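Local coordinates for thymidylate synthase 1 (Bacillus subtilis, PDB 1BKP), which catalyses, as a homodimer, the reductive methylation of dUMP to dTMP, with 5,10-methylenetetrahydrofolate supplying both the methyl group and the reducing power, at residues 227-230 with 231-234; 55-58 with 59-62; 254-257 with 258-262; 145-149 with 150-154; 126-129 with 130-134. All coordinates share one frame; numbering follows the deposited sequence.

Contact 1 (227-230 with 231-234); sequences IDNL and KIQM
K231 turns back on I227, and this pair begins a run of four backbone bonds, each from a residue to the one four before it, that typify an alpha-helix. K231 N donates to I227 O at 2.9 Å, and I232 N to D228 O at 3.1 Å. The straightest of the four runs from Q233 N to N229 O, with 168° at the hydrogen, while M234 N completes the set on L230 O at 3.0 Å. Every carbonyl of 227-230 thus has its amide. Two side-chain amides are satisfied from outside the helix: N229 ND2 by L273 O and Q233 NE2 by T59 OG1. Apolar atoms fill in around this framework. K231 lays CE against I227 CG2 at 3.7 Å before its chain bends at the last torsion. I232 holds CG1 beside its own backbone N (chi1 -73°), which carries CD1 to 4.0 Å from D228 OD2, close also to N229 OD1. Cutting I232 back to an alanine is likely to strip this hydrocarbon from beside the D228 carboxylate, leaving that group freer to turn. L230 and Q233 run side by side, CD2 lying 3.6 Å from OE1. On its inner side the helix rests on strand 209-223, where I227 and L230 meet V222, and on helix 3-17, where L230 touches Y7 and M234 packs against I11 and I15.

Contact 2 (55-58 with 59-62); sequences PILT and TKKV
L57 and V62 meet across an open beta turn in the loop that joins strand 39-49 to helix 64-75 of the thymidylate synthase fold. The chain reverses over T58 and T59, bringing L57 CA within 6.4 Å of K60 CA, the spacing of a beta turn without the backbone bond that often closes one. Apolar contact does part of the work. V62 CG2 lies 4.1 Å from L57 CB and equally near I56 CG1, so that one methyl serves two residues of the incoming arm. I56 presents CG1 because that branch stands opposite its backbone N (chi1 -167°), leading it across to V62 CB. L57 CD1 also touches the aliphatic part of K60, 4.2 Å from CE. The K60 chain is extended beyond CG and delivers NZ to A185 O. Around these contacts, P189 of helix 188-206 packs on both L57 and V62.

The polar interactions reach outward. T58 OG1 is hydrogen-bonded to D4 OD2 and to F239 N, while T59 O receives R236 NH2. Y266 OH links the two arms, bonded to L57 O on one and to V62 N on the other. At the mouth of the turn L57 O and K60 O, both acceptors, stand 3.4 Å apart with no hydrogen to share between them.

Contact 3 (254-257 with 258-262); sequences YDFT and IDDFK
F256 sets its ring beside that of F261 with little overlap: the planes are 30° from parallel but slid apart, the centroids 5.7 Å from each other, and F256 CD1 comes to 3.8 Å from F261 CZ. Between these residues lies a type I beta turn, T257 to D260, which runs as a short 3-10 segment into strand 261-264, the partner of strand 243-246 in a two-stranded antiparallel sheet. D260 N closes the turn on T257 O at 2.9 Å, approaching from above the carbonyl plane. The D260 side chain answers in the other direction: its OD2 takes the hydrogen of T257 N at 2.9 Å on the anti side of the carboxylate, with a weak bond from T257 OG1 besides. Its other oxygen, OD1, accepts from N247 ND2, while CB meets the edge of the F256 ring. Were D260 replaced by an alanine, T257 N and N247 ND2 would probably lose these acceptors, and the start of the turn would be less firmly held. Both phenylalanines also pack on I246 and on M201 of helix 188-206. On the F261 ring, CE2 sits 3.4 Å from T257 O.

Contact 4 (145-149 with 150-154); sequences MLWNP and DELDA
L152 spreads its two methyls on W147: CD2 comes over one face of the indole, above the five-membered ring, as a CH-pi contact, 4.0 Å from its centroid and 15° off the normal, and CD1 lies 3.6 Å from NE1. The two side chains cross at about a right angle.

N148 holds the chain in the shape that brings them together. Its CG is opposite the backbone N (chi1 -178°), and OD1 accepts D150 N at 3.0 Å, an Asx turn with the donor tilted from the amide plane. Its backbone O accepts E151 N at 3.0 Å, closing a type I beta turn over P149 and D150; the two turns together, with proline second, make an Asx-Pro turn. W147 just before is the centre of an inverse gamma turn, whose N148 N to L146 O bond is weak. After the turn, D153 N donates to a water at 3.0 Å.

Outward from this lies a shell of polar and charged partners. E151 OE1 makes a salt bridge with K113 and accepts from Q110, while OE2 meets H105. Across the dimer interface D150 OD2 takes both K113 NZ and N148 ND2 of the second subunit, and W147 packs on I143 of that subunit. The W147 side chain also lies about 4 Å from that of R180, a residue predicted to bind dUMP in the other subunit's site, and about 8 Å from that of the catalytic C160.

Contact 5 (126-129 with 130-134); sequences VDYL and LHQLK
Q132 lies over the ring of Y128, one helical turn earlier, and the two make the aromatic contact of this segment. Q132 CG sits above one face as a CH-pi donor, 3.8 Å from the ring centroid but offset toward the rim, where CE2 is only 3.4 Å away. The glutamine chain bends at its second torsion (chi2 -62°), folding the amide until its plane is 28° from that of the ring.

Among polar side chains, H131 ND1 donates to Q132 OE1 at 3.1 Å. The bond lies in the imidazole plane and uses a lone pair in the plane of the amide, which limits how the glutamine can rotate above the tyrosine. R116 adds a cation-pi partner for Y128.

Apolar contacts gather on another side of the helix. L129 CD1 meets L133 CG at 3.8 Å, while V126 CG1 approaches L130 CD1 more loosely, at 4.3 Å. L129 and L133 continue onto W166 of strand 161-169, and L130 and L133 onto I202 of helix 188-206.

Backbone bonds frame all of this: L130 N to V126 O, H131 N to D127 O, Q132 N to Y128 O and L133 N to L129 O, the last at 2.9 Å. The pattern is that of an amphipathic alpha-helix, L129 and L133 turned to the core and partly exposed D127, H131 and Q132 on other sides, with the side chain of Y128 about 4 Å from that of R141, a residue predicted to bind dUMP.

How the contacts relate
From the N terminus the five contacts come in series, 55-62, 126-134, 145-154, 227-234 and 254-262, and none nests within or crosses another. Contact 2 closes the turn before helix 64-75, contact 5 lies within helix 125-135, contact 4 closes the turn after strand 143-145, contact 1 lies within helix 227-235, and contact 3 closes the turn into strand 261-264. Space pairs what sequence separates. Contacts 1 and 2 touch through Q233, joining the late helix to the early loop. Contacts 3 and 5 touch where Y254 OH meets D127 OD1 at 2.6 Å. Contact 4 touches none of the others; it faces the second subunit.

Contact 1 (227-230 with 231-234)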
loop_
_atom_site.group_PDB
_atom_site.type_symbol
_atom_site.label_atom_id
_atom_site.label_comp_id
_atom_site.label_asym_id
_atom_site.label_seq_id
_atom_site.Cartn_x
_atom_site.Cartn_y
_atom_site.Cartn_z
ATOM N N ILE A 227 25.128 -0.984 11.428
ATOM C CA ILE A 227 25.840 -1.119 10.168
ATOM C C ILE A 227 27.005 -2.147 10.139
ATOM O O ILE A 227 27.114 -2.954 9.201
ATOM C CB ILE A 227 26.232 0.271 9.664
ATOM C CG1 ILE A 227 24.969 1.002 9.169
ATOM C CG2 ILE A 227 27.282 0.129 8.482
ATOM C CD1 ILE A 227 25.237 2.401 8.968
ATOM N N ASP A 228 27.904 -2.081 11.134
ATOM C CA ASP A 228 28.983 -3.047 11.131
ATOM C C ASP A 228 28.537 -4.485 11.067
ATOM O O ASP A 228 29.115 -5.257 10.303
ATOM C CB ASP A 228 29.990 -2.881 12.288
ATOM C CG ASP A 228 31.058 -4.046 12.282
ATOM O OD1 ASP A 228 31.810 -4.197 11.262
ATOM O OD2 ASP A 228 31.093 -4.866 13.255
ATOM N N ASN A 229 27.537 -4.871 11.871
ATOM C CA ASN A 229 27.048 -6.264 11.875
ATOM C C ASN A 229 26.419 -6.584 10.512
ATOM O O ASN A 229 26.590 -7.689 10.011
ATOM C CB ASN A 229 25.932 -6.491 12.893
ATOM C CG ASN A 229 26.446 -6.764 14.297
ATOM O OD1 ASN A 229 27.624 -6.981 14.522
ATOM N ND2 ASN A 229 25.554 -6.638 15.263
ATOM N N LEU A 230 25.762 -5.593 9.868
ATOM C CA LEU A 230 25.089 -5.900 8.600
ATOM C C LEU A 230 26.147 -6.160 7.529
ATOM O O LEU A 230 25.955 -6.971 6.605
ATOM C CB LEU A 230 24.141 -4.734 8.182
ATOM C CG LEU A 230 22.918 -4.552 9.038
ATOM C CD1 LEU A 230 22.166 -3.228 8.647
ATOM C CD2 LEU A 230 22.053 -5.809 8.825
ATOM N N LYS A 231 27.251 -5.429 7.644
ATOM C CA LYS A 231 28.381 -5.584 6.713
ATOM C C LYS A 231 28.903 -6.997 6.898
ATOM O O LYS A 231 29.291 -7.623 5.930
ATOM C CB LYS A 231 29.499 -4.562 7.008
ATOM C CG LYS A 231 29.227 -3.168 6.371
ATOM C CD LYS A 231 30.460 -2.310 6.671
ATOM C CE LYS A 231 30.236 -0.834 6.435
ATOM N NZ LYS A 231 30.470 -0.498 5.020
ATOM N N ILE A 232 29.002 -7.466 8.150
ATOM C CA ILE A 232 29.398 -8.862 8.396
ATOM C C ILE A 232 28.423 -9.815 7.741
ATOM O O ILE A 232 28.836 -10.706 6.974
ATOM C CB ILE A 232 29.423 -9.195 9.924
ATOM C CG1 ILE A 232 30.629 -8.532 10.570
ATOM C CG2 ILE A 232 29.433 -10.789 10.203
ATOM C CD1 ILE A 232 30.481 -8.656 12.116
ATOM N N GLN A 233 27.119 -9.658 8.010
ATOM C CA GLN A 233 26.126 -10.534 7.404
ATOM C C GLN A 233 26.239 -10.650 5.918
ATOM O O GLN A 233 25.973 -11.660 5.355
ATOM C CB GLN A 233 24.712 -10.021 7.644
ATOM C CG GLN A 233 24.112 -10.669 8.749
ATOM C CD GLN A 233 22.726 -10.216 8.996
ATOM O OE1 GLN A 233 22.526 -9.220 9.727
ATOM N NE2 GLN A 233 21.725 -10.970 8.428
ATOM N N MET A 234 26.516 -9.545 5.261
ATOM C CA MET A 234 26.605 -9.543 3.848
ATOM C C MET A 234 27.721 -10.360 3.277
ATOM O O MET A 234 27.625 -10.738 2.136
ATOM C CB MET A 234 26.638 -8.123 3.314
ATOM C CG MET A 234 25.199 -7.551 3.288
ATOM S SD MET A 234 25.125 -5.946 2.621
ATOM C CE MET A 234 26.389 -4.982 3.544
#

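Contact 2 (55-58 with 59-62)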
loop_
_atom_site.group_PDB
_atom_site.type_symbol
_atom_site.label_atom_id
_atom_site.label_comp_id
_atom_site.label_asym_id
_atom_site.label_seq_id
_atom_site.Cartn_x
_atom_site.Cartn_y
_atom_site.Cartn_z
ATOM N N PRO A 55 10.943 -17.738 2.160
ATOM C CA PRO A 55 11.807 -16.578 2.262
ATOM C C PRO A 55 12.340 -16.445 3.702
ATOM O O PRO A 55 11.626 -16.003 4.569
ATOM C CB PRO A 55 10.882 -15.383 1.861
ATOM C CG PRO A 55 9.532 -15.858 2.191
ATOM C CD PRO A 55 9.529 -17.369 1.892
ATOM N N ILE A 56 13.578 -16.878 3.944
ATOM C CA ILE A 56 14.133 -16.772 5.275
ATOM C C ILE A 56 15.610 -16.582 5.117
ATOM O O ILE A 56 16.220 -16.932 4.055
ATOM C CB ILE A 56 13.780 -18.024 6.120
ATOM C CG1 ILE A 56 14.075 -17.800 7.614
ATOM C CG2 ILE A 56 14.490 -19.295 5.602
ATOM C CD1 ILE A 56 13.370 -18.851 8.512
ATOM N N LEU A 57 16.141 -15.719 5.992
ATOM C CA LEU A 57 17.580 -15.456 5.908
ATOM C C LEU A 57 18.403 -16.645 6.389
ATOM O O LEU A 57 17.967 -17.338 7.322
ATOM C CB LEU A 57 17.990 -14.310 6.832
ATOM C CG LEU A 57 17.480 -12.885 6.502
ATOM C CD1 LEU A 57 18.373 -11.873 7.302
ATOM C CD2 LEU A 57 17.516 -12.685 4.917
ATOM N N THR A 58 19.585 -16.857 5.787
ATOM C CA THR A 58 20.475 -17.887 6.336
ATOM C C THR A 58 21.766 -17.238 6.927
ATOM O O THR A 58 22.622 -17.924 7.524
ATOM C CB THR A 58 20.820 -18.914 5.366
ATOM O OG1 THR A 58 21.609 -18.356 4.301
ATOM C CG2 THR A 58 19.506 -19.663 4.871
ATOM N N THR A 59 21.935 -15.933 6.727
ATOM C CA THR A 59 23.124 -15.274 7.246
ATOM C C THR A 59 23.043 -15.009 8.760
ATOM O O THR A 59 23.993 -14.551 9.361
ATOM C CB THR A 59 23.519 -13.986 6.488
ATOM O OG1 THR A 59 22.417 -13.135 6.582
ATOM C CG2 THR A 59 23.874 -14.278 4.956
ATOM N N LYS A 60 21.854 -15.187 9.325
ATOM C CA LYS A 60 21.652 -15.124 10.780
ATOM C C LYS A 60 20.367 -15.903 11.036
ATOM O O LYS A 60 19.616 -16.171 10.107
ATOM C CB LYS A 60 21.498 -13.683 11.296
ATOM C CG LYS A 60 20.155 -13.040 11.022
ATOM C CD LYS A 60 19.917 -11.802 11.814
ATOM C CE LYS A 60 18.475 -11.197 11.487
ATOM N NZ LYS A 60 18.189 -9.835 12.143
ATOM N N LYS A 61 20.141 -16.369 12.266
ATOM C CA LYS A 61 18.943 -17.131 12.509
ATOM C C LYS A 61 17.743 -16.210 12.718
ATOM O O LYS A 61 17.828 -15.231 13.430
ATOM C CB LYS A 61 19.088 -17.940 13.787
ATOM C CG LYS A 61 17.870 -18.714 14.130
ATOM C CD LYS A 61 18.105 -19.345 15.530
ATOM C CE LYS A 61 16.969 -20.288 15.914
ATOM N NZ LYS A 61 16.931 -21.516 15.091
ATOM N N VAL A 62 16.643 -16.486 12.070
ATOM C CA VAL A 62 15.456 -15.642 12.289
ATOM C C VAL A 62 14.652 -16.348 13.375
ATOM O O VAL A 62 14.535 -17.592 13.349
ATOM C CB VAL A 62 14.620 -15.552 10.987
ATOM C CG1 VAL A 62 13.236 -14.916 11.261
ATOM C CG2 VAL A 62 15.407 -14.653 9.934
#

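Contact 3 (254-257 with 258-262)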
loop_
_atom_site.group_PDB
_atom_site.type_symbol
_atom_site.label_atom_id
_atom_site.label_comp_id
_atom_site.label_asym_id
_atom_site.label_seq_id
_atom_site.Cartn_x
_atom_site.Cartn_y
_atom_site.Cartn_z
ATOM N N TYR A 254 -8.833 -21.869 11.731
ATOM C CA TYR A 254 -8.898 -21.764 13.159
ATOM C C TYR A 254 -8.430 -23.014 13.881
ATOM O O TYR A 254 -8.356 -22.980 15.087
ATOM C CB TYR A 254 -10.294 -21.387 13.605
ATOM C CG TYR A 254 -10.652 -20.053 13.036
ATOM C CD1 TYR A 254 -10.135 -18.887 13.602
ATOM C CD2 TYR A 254 -11.467 -19.952 11.922
ATOM C CE1 TYR A 254 -10.431 -17.612 13.048
ATOM C CE2 TYR A 254 -11.771 -18.691 11.350
ATOM C CZ TYR A 254 -11.255 -17.536 11.916
ATOM O OH TYR A 254 -11.521 -16.300 11.371
ATOM N N ASP A 255 -7.903 -23.993 13.136
ATOM C CA ASP A 255 -7.427 -25.220 13.768
ATOM C C ASP A 255 -5.910 -25.275 13.893
ATOM O O ASP A 255 -5.377 -26.153 14.561
ATOM C CB ASP A 255 -7.861 -26.447 12.944
ATOM C CG ASP A 255 -9.312 -26.775 13.126
ATOM O OD1 ASP A 255 -9.906 -26.265 14.106
ATOM O OD2 ASP A 255 -9.874 -27.504 12.256
ATOM N N PHE A 256 -5.195 -24.351 13.268
ATOM C CA PHE A 256 -3.747 -24.387 13.268
ATOM C C PHE A 256 -3.186 -24.052 14.652
ATOM O O PHE A 256 -3.789 -23.294 15.393
ATOM C CB PHE A 256 -3.188 -23.359 12.239
ATOM C CG PHE A 256 -3.217 -23.823 10.796
ATOM C CD1 PHE A 256 -2.294 -24.761 10.359
ATOM C CD2 PHE A 256 -4.129 -23.262 9.884
ATOM C CE1 PHE A 256 -2.231 -25.173 9.006
ATOM C CE2 PHE A 256 -4.137 -23.608 8.529
ATOM C CZ PHE A 256 -3.158 -24.591 8.058
ATOM N N THR A 257 -2.126 -24.724 15.067
ATOM C CA THR A 257 -1.565 -24.403 16.373
ATOM C C THR A 257 -0.104 -24.389 16.040
ATOM O O THR A 257 0.282 -24.848 14.953
ATOM C CB THR A 257 -1.816 -25.538 17.507
ATOM O OG1 THR A 257 -1.197 -26.779 17.099
ATOM C CG2 THR A 257 -3.312 -25.755 17.824
ATOM N N ILE A 258 0.731 -23.984 17.009
ATOM C CA ILE A 258 2.193 -23.923 16.784
ATOM C C ILE A 258 2.823 -25.239 16.424
ATOM O O ILE A 258 3.731 -25.273 15.615
ATOM C CB ILE A 258 2.921 -23.169 17.987
ATOM C CG1 ILE A 258 4.339 -22.829 17.593
ATOM C CG2 ILE A 258 2.847 -23.936 19.242
ATOM C CD1 ILE A 258 4.399 -21.844 16.340
ATOM N N ASP A 259 2.307 -26.365 16.940
ATOM C CA ASP A 259 2.865 -27.668 16.610
ATOM C C ASP A 259 2.562 -28.088 15.196
ATOM O O ASP A 259 3.185 -29.000 14.723
ATOM C CB ASP A 259 2.351 -28.701 17.618
ATOM C CG ASP A 259 2.576 -28.195 19.065
ATOM O OD1 ASP A 259 3.791 -27.923 19.385
ATOM O OD2 ASP A 259 1.558 -27.884 19.768
ATOM N N ASP A 260 1.837 -27.255 14.422
ATOM C CA ASP A 260 1.564 -27.678 13.031
ATOM C C ASP A 260 2.618 -27.143 12.021
ATOM O O ASP A 260 2.443 -27.264 10.810
ATOM C CB ASP A 260 0.153 -27.232 12.580
ATOM C CG ASP A 260 -0.935 -27.959 13.312
ATOM O OD1 ASP A 260 -0.813 -29.166 13.515
ATOM O OD2 ASP A 260 -1.904 -27.345 13.741
ATOM N N PHE A 261 3.701 -26.544 12.544
ATOM C CA PHE A 261 4.692 -25.916 11.695
ATOM C C PHE A 261 6.074 -26.408 12.122
ATOM O O PHE A 261 6.374 -26.352 13.271
ATOM C CB PHE A 261 4.648 -24.396 11.966
ATOM C CG PHE A 261 3.325 -23.745 11.591
ATOM C CD1 PHE A 261 3.073 -23.379 10.283
ATOM C CD2 PHE A 261 2.370 -23.560 12.526
ATOM C CE1 PHE A 261 1.832 -22.829 9.916
ATOM C CE2 PHE A 261 1.093 -22.990 12.204
ATOM C CZ PHE A 261 0.831 -22.623 10.839
ATOM N N LYS A 262 6.943 -26.774 11.206
ATOM C CA LYS A 262 8.265 -27.190 11.617
ATOM C C LYS A 262 9.161 -26.835 10.430
ATOM O O LYS A 262 8.777 -27.073 9.294
ATOM C CB LYS A 262 8.235 -28.732 11.905
ATOM C CG LYS A 262 9.361 -29.533 11.353
ATOM C CD LYS A 262 9.145 -31.024 11.644
ATOM C CE LYS A 262 10.484 -31.778 11.780
ATOM N NZ LYS A 262 10.321 -33.137 12.407
#

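Contact 4 (145-149 with 150-154)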
loop_
_atom_site.group_PDB
_atom_site.type_symbol
_atom_site.label_atom_id
_atom_site.label_comp_id
_atom_site.label_asym_id
_atom_site.label_seq_id
_atom_site.Cartn_x
_atom_site.Cartn_y
_atom_site.Cartn_z
ATOM N N MET A 145 -6.933 -4.512 6.385
ATOM C CA MET A 145 -6.422 -3.201 6.798
ATOM C C MET A 145 -6.432 -3.055 8.259
ATOM O O MET A 145 -7.546 -3.080 8.876
ATOM C CB MET A 145 -7.447 -2.131 6.210
ATOM C CG MET A 145 -7.086 -0.611 6.438
ATOM S SD MET A 145 -5.476 -0.265 5.859
ATOM C CE MET A 145 -5.615 -0.630 4.113
ATOM N N LEU A 146 -5.255 -2.793 8.824
ATOM C CA LEU A 146 -5.165 -2.544 10.280
ATOM C C LEU A 146 -5.122 -1.057 10.547
ATOM O O LEU A 146 -5.433 -0.660 11.690
ATOM C CB LEU A 146 -3.907 -3.138 10.846
ATOM C CG LEU A 146 -3.666 -4.633 10.697
ATOM C CD1 LEU A 146 -2.297 -5.159 11.265
ATOM C CD2 LEU A 146 -4.888 -5.344 11.348
ATOM N N TRP A 147 -4.875 -0.245 9.509
ATOM C CA TRP A 147 -4.814 1.254 9.636
ATOM C C TRP A 147 -6.253 1.826 9.531
ATOM O O TRP A 147 -6.688 2.265 8.459
ATOM C CB TRP A 147 -3.976 1.888 8.528
ATOM C CG TRP A 147 -3.574 3.295 8.796
ATOM C CD1 TRP A 147 -4.239 4.397 8.468
ATOM C CD2 TRP A 147 -2.388 3.707 9.475
ATOM N NE1 TRP A 147 -3.545 5.514 8.905
ATOM C CE2 TRP A 147 -2.407 5.110 9.534
ATOM C CE3 TRP A 147 -1.316 3.013 10.047
ATOM C CZ2 TRP A 147 -1.375 5.858 10.141
ATOM C CZ3 TRP A 147 -0.276 3.750 10.663
ATOM C CH2 TRP A 147 -0.313 5.129 10.701
ATOM N N ASN A 148 -7.007 1.707 10.599
ATOM C CA ASN A 148 -8.370 2.177 10.674
ATOM C C ASN A 148 -8.236 3.652 11.130
ATOM O O ASN A 148 -7.954 3.919 12.296
ATOM C CB ASN A 148 -9.118 1.400 11.758
ATOM C CG ASN A 148 -10.595 1.813 11.857
ATOM O OD1 ASN A 148 -10.957 2.975 11.592
ATOM N ND2 ASN A 148 -11.436 0.898 12.356
ATOM N N PRO A 149 -8.573 4.604 10.231
ATOM C CA PRO A 149 -8.455 6.053 10.534
ATOM C C PRO A 149 -9.268 6.580 11.726
ATOM O O PRO A 149 -8.867 7.529 12.362
ATOM C CB PRO A 149 -8.819 6.736 9.188
ATOM C CG PRO A 149 -9.723 5.671 8.487
ATOM C CD PRO A 149 -9.226 4.339 8.922
ATOM N N ASP A 150 -10.346 5.894 12.041
ATOM C CA ASP A 150 -11.240 6.327 13.120
ATOM C C ASP A 150 -10.697 5.925 14.478
ATOM O O ASP A 150 -11.130 6.450 15.486
ATOM C CB ASP A 150 -12.598 5.623 12.977
ATOM C CG ASP A 150 -13.484 6.246 11.932
ATOM O OD1 ASP A 150 -13.397 7.431 11.647
ATOM O OD2 ASP A 150 -14.333 5.549 11.416
ATOM N N GLU A 151 -9.741 5.018 14.491
ATOM C CA GLU A 151 -9.280 4.505 15.764
ATOM C C GLU A 151 -7.797 4.608 16.043
ATOM O O GLU A 151 -7.354 4.120 17.098
ATOM C CB GLU A 151 -9.722 3.013 15.899
ATOM C CG GLU A 151 -11.225 2.872 15.839
ATOM C CD GLU A 151 -11.716 1.622 16.625
ATOM O OE1 GLU A 151 -11.673 0.498 16.149
ATOM O OE2 GLU A 151 -12.121 1.812 17.772
ATOM N N LEU A 152 -7.077 5.396 15.255
ATOM C CA LEU A 152 -5.621 5.515 15.473
ATOM C C LEU A 152 -5.280 6.012 16.901
ATOM O O LEU A 152 -4.384 5.481 17.564
ATOM C CB LEU A 152 -4.974 6.451 14.437
ATOM C CG LEU A 152 -5.083 5.919 13.001
ATOM C CD1 LEU A 152 -4.677 6.996 11.927
ATOM C CD2 LEU A 152 -4.256 4.597 12.915
ATOM N N ASP A 153 -6.119 6.889 17.419
ATOM C CA ASP A 153 -5.823 7.459 18.726
ATOM C C ASP A 153 -6.091 6.490 19.840
ATOM O O ASP A 153 -5.658 6.706 20.940
ATOM C CB ASP A 153 -6.600 8.759 18.957
ATOM C CG ASP A 153 -6.142 9.874 18.057
ATOM O OD1 ASP A 153 -4.906 9.976 17.780
ATOM O OD2 ASP A 153 -7.003 10.617 17.599
ATOM N N ALA A 154 -6.834 5.445 19.547
ATOM C CA ALA A 154 -7.134 4.434 20.545
ATOM C C ALA A 154 -6.159 3.259 20.491
ATOM O O ALA A 154 -6.380 2.193 21.113
ATOM C CB ALA A 154 -8.546 3.967 20.342
HETATM O O HOH W 1 -8.117 8.120 15.506
#

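Contact 5 (126-129 with 130-134)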
loop_
_atom_site.group_PDB
_atom_site.type_symbol
_atom_site.label_atom_id
_atom_site.label_comp_id
_atom_site.label_asym_id
_atom_site.label_seq_id
_atom_site.Cartn_x
_atom_site.Cartn_y
_atom_site.Cartn_z
ATOM N N VAL A 126 -11.245 -11.155 8.618
ATOM C CA VAL A 126 -10.606 -12.400 8.265
ATOM C C VAL A 126 -11.683 -13.385 7.702
ATOM O O VAL A 126 -11.471 -13.980 6.642
ATOM C CB VAL A 126 -9.911 -13.013 9.489
ATOM C CG1 VAL A 126 -9.307 -14.376 9.138
ATOM C CG2 VAL A 126 -8.839 -12.046 10.047
ATOM N N ASP A 127 -12.823 -13.549 8.389
ATOM C CA ASP A 127 -13.861 -14.433 7.841
ATOM C C ASP A 127 -14.438 -13.907 6.543
ATOM O O ASP A 127 -14.729 -14.700 5.627
ATOM C CB ASP A 127 -14.974 -14.600 8.868
ATOM C CG ASP A 127 -14.533 -15.459 10.058
ATOM O OD1 ASP A 127 -13.657 -16.356 9.885
ATOM O OD2 ASP A 127 -15.018 -15.146 11.159
ATOM N N TYR A 128 -14.453 -12.581 6.386
ATOM C CA TYR A 128 -14.981 -12.045 5.178
ATOM C C TYR A 128 -13.975 -12.398 4.041
ATOM O O TYR A 128 -14.331 -12.912 2.963
ATOM C CB TYR A 128 -15.110 -10.518 5.280
ATOM C CG TYR A 128 -15.758 -9.960 4.035
ATOM C CD1 TYR A 128 -17.153 -9.999 3.878
ATOM C CD2 TYR A 128 -14.987 -9.444 2.999
ATOM C CE1 TYR A 128 -17.753 -9.523 2.743
ATOM C CE2 TYR A 128 -15.577 -8.960 1.862
ATOM C CZ TYR A 128 -16.948 -8.986 1.758
ATOM O OH TYR A 128 -17.470 -8.305 0.693
ATOM N N LEU A 129 -12.679 -12.200 4.314
ATOM C CA LEU A 129 -11.658 -12.531 3.308
ATOM C C LEU A 129 -11.700 -14.022 2.958
ATOM O O LEU A 129 -11.677 -14.388 1.757
ATOM C CB LEU A 129 -10.233 -12.237 3.911
ATOM C CG LEU A 129 -9.016 -12.726 3.012
ATOM C CD1 LEU A 129 -8.990 -11.927 1.687
ATOM C CD2 LEU A 129 -7.624 -12.657 3.743
ATOM N N LEU A 130 -11.790 -14.903 3.964
ATOM C CA LEU A 130 -11.763 -16.366 3.672
ATOM C C LEU A 130 -12.928 -16.771 2.736
ATOM O O LEU A 130 -12.720 -17.443 1.683
ATOM C CB LEU A 130 -11.836 -17.152 4.978
ATOM C CG LEU A 130 -10.488 -17.186 5.734
ATOM C CD1 LEU A 130 -10.739 -17.866 7.006
ATOM C CD2 LEU A 130 -9.284 -17.889 4.994
ATOM N N HIS A 131 -14.096 -16.182 3.025
ATOM C CA HIS A 131 -15.294 -16.440 2.249
ATOM C C HIS A 131 -15.108 -15.943 0.812
ATOM O O HIS A 131 -15.408 -16.633 -0.146
ATOM C CB HIS A 131 -16.499 -15.791 2.893
ATOM C CG HIS A 131 -17.774 -15.931 2.063
ATOM N ND1 HIS A 131 -18.046 -15.116 0.984
ATOM C CD2 HIS A 131 -18.771 -16.836 2.109
ATOM C CE1 HIS A 131 -19.150 -15.537 0.388
ATOM N NE2 HIS A 131 -19.613 -16.573 1.051
ATOM N N GLN A 132 -14.615 -14.709 0.670
ATOM C CA GLN A 132 -14.432 -14.077 -0.651
ATOM C C GLN A 132 -13.369 -14.718 -1.551
ATOM O O GLN A 132 -13.564 -14.834 -2.780
ATOM C CB GLN A 132 -14.133 -12.579 -0.473
ATOM C CG GLN A 132 -15.386 -11.782 0.054
ATOM C CD GLN A 132 -16.594 -11.854 -0.955
ATOM O OE1 GLN A 132 -17.508 -12.631 -0.786
ATOM N NE2 GLN A 132 -16.531 -11.071 -2.004
ATOM N N LEU A 133 -12.282 -15.197 -0.944
ATOM C CA LEU A 133 -11.272 -15.879 -1.740
ATOM C C LEU A 133 -11.883 -17.167 -2.371
ATOM O O LEU A 133 -11.550 -17.544 -3.501
ATOM C CB LEU A 133 -10.089 -16.280 -0.839
ATOM C CG LEU A 133 -9.186 -15.103 -0.398
ATOM C CD1 LEU A 133 -8.108 -15.592 0.588
ATOM C CD2 LEU A 133 -8.544 -14.474 -1.718
ATOM N N LYS A 134 -12.766 -17.832 -1.636
ATOM C CA LYS A 134 -13.391 -19.045 -2.197
ATOM C C LYS A 134 -14.566 -18.759 -3.128
ATOM O O LYS A 134 -14.746 -19.487 -4.085
ATOM C CB LYS A 134 -13.951 -19.963 -1.068
ATOM C CG LYS A 134 -12.830 -20.517 -0.146
ATOM C CD LYS A 134 -13.357 -21.464 0.932
ATOM C CE LYS A 134 -14.098 -20.642 2.001
ATOM N NZ LYS A 134 -14.356 -21.476 3.224
#